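Putative lipoprotein (Campylobacter jejuni subsp. jejuni, PDB 4GIO) is of unknown function but is a putative bacterial lipoprotein whose soluble part folds as a novel variant of the immunoglobulin fold. Local coordinates at residues N12-L20 with D98-K106; G36-R45 with E84-T94. All coordinates share one frame; numbering follows the deposited sequence.

Interaction 1 (N12-L20 with D98-K106); sequences NTVILGSNL and DFRLEIKAK
The carbonyl oxygen of Thr13 receives the N-H of Leu101 at 2.7 Å between Thr13 O and Leu101 N. It opens a run of four backbone bonds in which the short strand 14-16 pairs parallel with strand 98-105: Leu101 O then accepts from Ile15 N, Ile15 O from Ile103 N, and Ile103 O from Gly17 N. Past this last bond a type I turn from Gly17 to Leu20 brings Leu20 back, its CD1 lying 3.7 Å from Ile103 CG2 and its CD2 against Ala105 CB.

At the other end a water accepts from Thr13 OG1 and donates to Asp98 OD2 and to Phe99 O, tying the two segments where direct pairing stops. With CG2 anti to the backbone N, Thr13 sends its methyl over one face of the Phe99 ring, a CH-pi contact with CG2 3.7 Å from the centroid. On the face of Ile15 and Glu102, Ile15 CD1 rests on Arg100 CD at 3.5 Å, and the bend at chi3 carries Arg100 NE to weak bonds with Asn12 O and OD1.

On the face of Val14, Leu101 and Ile103, Val14 touches Val25 and Phe28 of strand 25-32, Leu101 meets Val42 and Ile103 meets Leu44 of strand 38-44, while strand 50-59 pairs antiparallel along the other edge of strand 98-105.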
# COMPACT_ATOMS: atom_id res chain seq x y z
N ASN A 12 -6.52 9.44 -3.36
CA ASN A 12 -7.48 8.55 -2.73
C ASN A 12 -6.96 7.06 -2.77
O ASN A 12 -7.65 6.14 -2.35
CB ASN A 12 -8.86 8.71 -3.35
CG ASN A 12 -9.95 8.15 -2.44
OD1 ASN A 12 -10.03 6.92 -2.23
ND2 ASN A 12 -10.80 9.04 -1.88
N THR A 13 -5.75 6.87 -3.27
CA THR A 13 -5.12 5.55 -3.31
C THR A 13 -4.35 5.24 -2.03
O THR A 13 -4.48 4.14 -1.45
CB THR A 13 -4.21 5.43 -4.53
OG1 THR A 13 -4.95 5.74 -5.71
CG2 THR A 13 -3.67 4.02 -4.65
N VAL A 14 -3.55 6.21 -1.57
CA VAL A 14 -2.87 6.01 -0.30
C VAL A 14 -3.49 6.96 0.72
O VAL A 14 -3.57 8.15 0.48
CB VAL A 14 -1.39 6.24 -0.43
CG1 VAL A 14 -0.64 5.75 0.90
CG2 VAL A 14 -0.88 5.55 -1.63
N ILE A 15 -4.01 6.42 1.82
CA ILE A 15 -4.69 7.23 2.81
C ILE A 15 -3.82 7.22 4.08
O ILE A 15 -3.66 6.17 4.72
CB ILE A 15 -6.03 6.59 3.16
CG1 ILE A 15 -6.85 6.48 1.86
CG2 ILE A 15 -6.77 7.47 4.22
CD1 ILE A 15 -7.93 5.43 1.97
N LEU A 16 -3.31 8.38 4.45
CA LEU A 16 -2.42 8.52 5.65
C LEU A 16 -3.15 9.06 6.84
O LEU A 16 -3.89 10.02 6.72
CB LEU A 16 -1.28 9.49 5.32
CG LEU A 16 -0.43 9.25 4.09
CD1 LEU A 16 0.63 10.35 4.06
CD2 LEU A 16 0.26 7.88 4.23
N GLY A 17 -2.91 8.51 8.04
CA GLY A 17 -3.52 9.01 9.22
C GLY A 17 -2.93 10.40 9.60
O GLY A 17 -1.85 10.79 9.12
N SER A 18 -3.64 11.09 10.48
CA SER A 18 -3.26 12.41 10.99
C SER A 18 -1.89 12.54 11.71
O SER A 18 -1.29 13.61 11.71
CB SER A 18 -4.38 13.00 11.85
OG SER A 18 -4.61 12.28 13.02
N ASN A 19 -1.39 11.46 12.29
CA ASN A 19 -0.09 11.49 12.93
C ASN A 19 1.06 11.12 12.02
O ASN A 19 2.16 10.96 12.50
CB ASN A 19 -0.11 10.64 14.18
CG ASN A 19 -1.07 11.15 15.21
OD1 ASN A 19 -1.06 12.30 15.57
ND2 ASN A 19 -1.92 10.27 15.72
N LEU A 20 0.85 11.02 10.70
CA LEU A 20 1.97 10.81 9.80
C LEU A 20 2.23 12.08 8.95
O LEU A 20 1.29 12.74 8.56
CB LEU A 20 1.62 9.63 8.87
CG LEU A 20 1.43 8.31 9.62
CD1 LEU A 20 1.14 7.18 8.62
CD2 LEU A 20 2.67 8.01 10.42
N ASP A 98 -6.81 -2.23 -9.32
CA ASP A 98 -6.30 -1.09 -8.59
C ASP A 98 -6.24 -1.48 -7.09
O ASP A 98 -6.56 -2.62 -6.72
CB ASP A 98 -7.22 0.11 -8.86
CG ASP A 98 -6.57 1.48 -8.47
OD1 ASP A 98 -5.34 1.54 -8.08
OD2 ASP A 98 -7.35 2.50 -8.47
N PHE A 99 -5.84 -0.57 -6.23
CA PHE A 99 -5.69 -0.90 -4.79
C PHE A 99 -5.92 0.38 -3.97
O PHE A 99 -5.92 1.47 -4.50
CB PHE A 99 -4.26 -1.43 -4.52
CG PHE A 99 -3.17 -0.33 -4.61
CD1 PHE A 99 -2.66 0.07 -5.85
CD2 PHE A 99 -2.65 0.29 -3.46
CE1 PHE A 99 -1.66 1.05 -5.98
CE2 PHE A 99 -1.61 1.30 -3.56
CZ PHE A 99 -1.13 1.69 -4.82
N ARG A 100 -6.15 0.21 -2.69
CA ARG A 100 -6.20 1.31 -1.72
C ARG A 100 -5.33 0.91 -0.53
O ARG A 100 -5.39 -0.22 -0.09
CB ARG A 100 -7.60 1.55 -1.25
CG ARG A 100 -7.81 2.82 -0.46
CD ARG A 100 -9.34 3.10 -0.20
NE ARG A 100 -9.89 3.70 -1.43
CZ ARG A 100 -10.88 3.21 -2.17
NH1 ARG A 100 -11.56 2.14 -1.79
NH2 ARG A 100 -11.20 3.84 -3.30
N LEU A 101 -4.50 1.83 -0.05
CA LEU A 101 -3.56 1.52 1.00
C LEU A 101 -3.78 2.47 2.17
O LEU A 101 -3.64 3.67 2.00
CB LEU A 101 -2.11 1.60 0.49
CG LEU A 101 -0.99 1.45 1.55
CD1 LEU A 101 -0.99 0.04 2.21
CD2 LEU A 101 0.40 1.68 0.91
N GLU A 102 -4.13 1.95 3.33
CA GLU A 102 -4.19 2.83 4.50
C GLU A 102 -2.89 2.71 5.33
O GLU A 102 -2.39 1.63 5.50
CB GLU A 102 -5.36 2.39 5.41
CG GLU A 102 -6.69 2.52 4.76
CD GLU A 102 -7.81 1.94 5.65
OE1 GLU A 102 -7.52 1.54 6.78
OE2 GLU A 102 -8.99 1.94 5.26
N ILE A 103 -2.37 3.81 5.82
CA ILE A 103 -1.21 3.81 6.68
C ILE A 103 -1.44 4.70 7.89
O ILE A 103 -1.85 5.81 7.78
CB ILE A 103 0.09 4.28 5.96
CG1 ILE A 103 0.25 3.61 4.64
CG2 ILE A 103 1.34 4.01 6.80
CD1 ILE A 103 1.33 4.14 3.85
N LYS A 104 -1.18 4.15 9.05
CA LYS A 104 -1.31 4.95 10.30
C LYS A 104 -0.09 4.71 11.16
O LYS A 104 0.59 3.71 10.97
CB LYS A 104 -2.53 4.51 11.08
CG LYS A 104 -2.56 2.99 11.39
CD LYS A 104 -3.72 2.64 12.36
CE LYS A 104 -3.89 1.08 12.54
NZ LYS A 104 -5.31 0.72 12.94
N ALA A 105 0.13 5.59 12.15
CA ALA A 105 1.25 5.43 13.10
C ALA A 105 0.89 4.31 14.06
O ALA A 105 -0.27 4.18 14.43
CB ALA A 105 1.50 6.77 13.85
N LYS A 106 1.86 3.48 14.43
CA LYS A 106 1.64 2.36 15.38
C LYS A 106 1.13 2.91 16.70
O LYS A 106 1.76 3.85 17.21
CB LYS A 106 2.96 1.59 15.54
CG LYS A 106 3.23 0.76 16.87
CD LYS A 106 2.64 -0.66 16.85
CE LYS A 106 3.36 -1.65 15.90
NZ LYS A 106 2.46 -2.76 15.33
O HOH W 1 -6.93 3.66 -6.02

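Interaction 2 (G36-R45 with E84-T94)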
# COMPACT_ATOMS: atom_id res chain seq x y z
N GLY A 36 -0.50 -12.24 -14.86
CA GLY A 36 -1.79 -11.65 -14.95
C GLY A 36 -2.31 -11.06 -13.64
O GLY A 36 -3.49 -10.70 -13.53
N TYR A 37 -1.42 -10.86 -12.68
CA TYR A 37 -1.82 -10.31 -11.35
C TYR A 37 -1.24 -8.90 -11.14
O TYR A 37 -0.04 -8.66 -11.39
CB TYR A 37 -1.26 -11.19 -10.22
CG TYR A 37 -1.90 -12.55 -10.22
CD1 TYR A 37 -1.27 -13.63 -10.85
CD2 TYR A 37 -3.16 -12.73 -9.67
CE1 TYR A 37 -1.87 -14.87 -10.89
CE2 TYR A 37 -3.76 -13.98 -9.66
CZ TYR A 37 -3.12 -15.03 -10.29
OH TYR A 37 -3.73 -16.22 -10.33
N LEU A 38 -2.06 -8.03 -10.55
CA LEU A 38 -1.65 -6.66 -10.23
C LEU A 38 -0.61 -6.63 -9.11
O LEU A 38 -0.75 -7.30 -8.08
CB LEU A 38 -2.88 -5.87 -9.84
CG LEU A 38 -2.67 -4.40 -9.42
CD1 LEU A 38 -2.27 -3.58 -10.68
CD2 LEU A 38 -3.96 -3.88 -8.72
N GLU A 39 0.44 -5.82 -9.28
CA GLU A 39 1.41 -5.62 -8.22
C GLU A 39 1.56 -4.13 -8.05
O GLU A 39 1.50 -3.36 -9.04
CB GLU A 39 2.75 -6.26 -8.63
CG GLU A 39 3.89 -5.98 -7.62
CD GLU A 39 5.27 -6.27 -8.20
OE1 GLU A 39 5.56 -7.48 -8.45
OE2 GLU A 39 6.02 -5.26 -8.45
N PHE A 40 1.75 -3.69 -6.84
CA PHE A 40 2.01 -2.26 -6.65
C PHE A 40 3.24 -2.08 -5.81
O PHE A 40 3.62 -3.00 -5.05
CB PHE A 40 0.78 -1.48 -6.13
CG PHE A 40 0.39 -1.79 -4.70
CD1 PHE A 40 1.09 -1.21 -3.62
CD2 PHE A 40 -0.70 -2.64 -4.43
CE1 PHE A 40 0.71 -1.47 -2.30
CE2 PHE A 40 -1.13 -2.93 -3.07
CZ PHE A 40 -0.40 -2.31 -2.01
N GLU A 41 3.86 -0.89 -5.94
CA GLU A 41 5.06 -0.54 -5.13
C GLU A 41 4.86 0.84 -4.60
O GLU A 41 4.49 1.74 -5.37
CB GLU A 41 6.34 -0.49 -5.97
CG GLU A 41 6.93 -1.86 -6.22
CD GLU A 41 8.18 -1.86 -7.18
OE1 GLU A 41 8.59 -2.98 -7.61
OE2 GLU A 41 8.73 -0.75 -7.47
N VAL A 42 5.02 1.02 -3.30
CA VAL A 42 4.85 2.35 -2.71
C VAL A 42 6.22 2.63 -2.08
O VAL A 42 6.75 1.78 -1.37
CB VAL A 42 3.72 2.37 -1.69
CG1 VAL A 42 3.59 3.78 -0.97
CG2 VAL A 42 2.34 1.99 -2.36
N ILE A 43 6.78 3.80 -2.34
CA ILE A 43 8.07 4.14 -1.75
C ILE A 43 7.77 5.12 -0.60
O ILE A 43 7.05 6.11 -0.79
CB ILE A 43 9.03 4.77 -2.76
CG1 ILE A 43 9.30 3.76 -3.87
CG2 ILE A 43 10.38 5.19 -2.04
CD1 ILE A 43 10.04 4.32 -5.05
N LEU A 44 8.32 4.81 0.57
CA LEU A 44 8.11 5.60 1.79
C LEU A 44 9.47 6.15 2.25
O LEU A 44 10.50 5.51 2.03
CB LEU A 44 7.52 4.72 2.90
CG LEU A 44 6.19 4.01 2.50
CD1 LEU A 44 5.78 3.03 3.52
CD2 LEU A 44 5.01 5.00 2.27
N ARG A 45 9.47 7.35 2.82
CA ARG A 45 10.65 7.84 3.58
C ARG A 45 10.36 8.91 4.62
O ARG A 45 9.48 9.77 4.45
CB ARG A 45 11.89 8.25 2.77
CG ARG A 45 11.67 8.74 1.41
CD ARG A 45 12.91 9.63 0.94
NE ARG A 45 13.96 8.98 0.16
CZ ARG A 45 15.13 8.61 0.68
NH1 ARG A 45 16.04 8.05 -0.08
NH2 ARG A 45 15.38 8.81 1.96
N GLU A 84 15.20 4.86 2.23
CA GLU A 84 14.04 4.56 1.38
C GLU A 84 13.48 3.18 1.67
O GLU A 84 14.23 2.24 1.77
CB GLU A 84 14.43 4.69 -0.08
CG GLU A 84 13.38 4.44 -1.07
CD GLU A 84 13.90 4.65 -2.49
OE1 GLU A 84 14.05 5.83 -2.93
OE2 GLU A 84 14.15 3.63 -3.17
N VAL A 85 12.17 3.05 1.86
CA VAL A 85 11.51 1.74 2.13
C VAL A 85 10.54 1.49 0.94
O VAL A 85 9.73 2.36 0.60
CB VAL A 85 10.72 1.74 3.49
CG1 VAL A 85 9.78 0.53 3.65
CG2 VAL A 85 11.69 1.80 4.71
N ILE A 86 10.66 0.33 0.29
CA ILE A 86 9.85 0.03 -0.87
C ILE A 86 8.79 -1.00 -0.43
O ILE A 86 9.14 -2.11 -0.05
CB ILE A 86 10.72 -0.55 -2.00
CG1 ILE A 86 11.88 0.43 -2.33
CG2 ILE A 86 9.88 -0.84 -3.23
CD1 ILE A 86 11.80 1.12 -3.75
N LEU A 87 7.53 -0.60 -0.39
CA LEU A 87 6.45 -1.53 0.00
C LEU A 87 5.87 -2.14 -1.30
O LEU A 87 5.29 -1.43 -2.16
CB LEU A 87 5.37 -0.81 0.86
CG LEU A 87 4.18 -1.67 1.28
CD1 LEU A 87 4.62 -2.87 2.11
CD2 LEU A 87 3.07 -0.85 1.98
N ARG A 88 6.04 -3.43 -1.44
CA ARG A 88 5.63 -4.12 -2.65
C ARG A 88 4.57 -5.20 -2.39
O ARG A 88 4.78 -6.07 -1.54
CB ARG A 88 6.90 -4.69 -3.31
CG ARG A 88 6.63 -5.34 -4.68
CD ARG A 88 7.90 -5.34 -5.60
NE ARG A 88 8.93 -6.28 -5.17
CZ ARG A 88 10.01 -5.95 -4.46
NH1 ARG A 88 10.23 -4.69 -4.07
NH2 ARG A 88 10.87 -6.91 -4.13
N LYS A 89 3.42 -5.14 -3.07
CA LYS A 89 2.36 -6.12 -2.78
C LYS A 89 1.82 -6.68 -4.05
O LYS A 89 1.79 -6.01 -5.05
CB LYS A 89 1.15 -5.48 -2.05
CG LYS A 89 1.49 -4.87 -0.70
CD LYS A 89 2.15 -5.79 0.23
CE LYS A 89 1.32 -6.63 1.11
NZ LYS A 89 2.14 -7.03 2.37
N LEU A 90 1.32 -7.90 -3.98
CA LEU A 90 0.92 -8.58 -5.19
C LEU A 90 -0.48 -9.13 -4.98
O LEU A 90 -0.74 -9.83 -4.00
CB LEU A 90 1.92 -9.73 -5.39
CG LEU A 90 1.58 -10.85 -6.41
CD1 LEU A 90 1.51 -10.26 -7.76
CD2 LEU A 90 2.70 -11.89 -6.36
N ALA A 91 -1.38 -8.85 -5.89
CA ALA A 91 -2.74 -9.39 -5.73
C ALA A 91 -2.75 -10.92 -5.87
O ALA A 91 -1.90 -11.48 -6.55
CB ALA A 91 -3.61 -8.80 -6.75
N SER A 92 -3.77 -11.57 -5.29
CA SER A 92 -3.94 -13.04 -5.35
C SER A 92 -5.13 -13.35 -6.27
O SER A 92 -5.41 -14.51 -6.55
CB SER A 92 -4.13 -13.67 -3.95
OG SER A 92 -5.31 -13.10 -3.35
N ASP A 93 -5.73 -12.33 -6.89
CA ASP A 93 -6.88 -12.56 -7.71
C ASP A 93 -6.70 -11.72 -8.96
O ASP A 93 -6.35 -10.54 -8.85
CB ASP A 93 -8.16 -12.17 -6.93
CG ASP A 93 -9.45 -12.60 -7.63
OD1 ASP A 93 -9.73 -12.08 -8.70
OD2 ASP A 93 -10.15 -13.49 -7.12
N THR A 94 -6.97 -12.30 -10.15
CA THR A 94 -6.80 -11.58 -11.40
C THR A 94 -7.79 -10.42 -11.63
O THR A 94 -7.51 -9.57 -12.40
CB THR A 94 -6.82 -12.50 -12.68
OG1 THR A 94 -8.02 -13.26 -12.66
CG2 THR A 94 -5.62 -13.44 -12.73
O HOH W 2 -4.74 -8.86 -10.29
O HOH W 3 17.73 5.34 0.72
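Phe40 turns its CG between its own backbone N and carbonyl carbon (chi1 70°), while Lys89 sets CG beside its N (chi1 -61°); with these first torsions the two side chains run side by side on the face shared with Val42 and Leu87. Lys89 CB lies over one face of the ring, 3.8 Å from its centroid, and Lys89 CG comes within 3.4 Å of Phe40 CZ. Further out, bends at chi2 and chi3 lead the lysine end to a salt bridge with Glu72 and a hydrogen bond between NZ and the Tyr54 hydroxyl.

On the face of Glu39 and Glu41, Arg88 CD lies close to carboxylate oxygens of both, 3.2 Å from Glu41 OE1 and 3.4 Å from Glu39 OE2. Its NE stays 4.1 Å from Glu41 OE1, too far for a salt bridge; Glu39 OE2 instead has Arg31 as its salt-bridge partner. Further along, Ile43 CG1 packs on Ile86 CD1 at 3.6 Å.

At the start of strand 38-44 the Tyr37 ring receives Thr94 CG2 over one face, 4.0 Å from the centroid, and a water bridges Leu38 N to Asp93 O. Six backbone bonds join strands 38-44 and 85-90, reciprocal at Phe40-Lys89, Val42-Leu87 and Leu44-Val85; a seventh, Ala91 N to Leu38 O, continues the pairing. One face mostly apolar but for Lys89, the other mixed, suits a sandwich layer of an immunoglobulin-like fold.

Overall arrangement
The two contacts illustrate how a beta sandwich is built: each joins neighbouring strands within one layer, and the layers then meet through their apolar faces. Interaction 1 adds a short parallel edge strand to the mixed sheet; interaction 2 is a longer antiparallel pairing in the three-stranded sheet, with strand 85-90 at its edge. Their centres lie about 14 Å apart. Phe99 stacks on Phe40, and Leu101 reaches both Val42 and Leu87, so the inner residues of both contacts share one core. Outward, the chemistry diverges: interaction 1 offers an isoleucine-arginine patch with weak polar bonds, interaction 2 two glutamates beside the aliphatic part of an arginine, next to a pair of isoleucines.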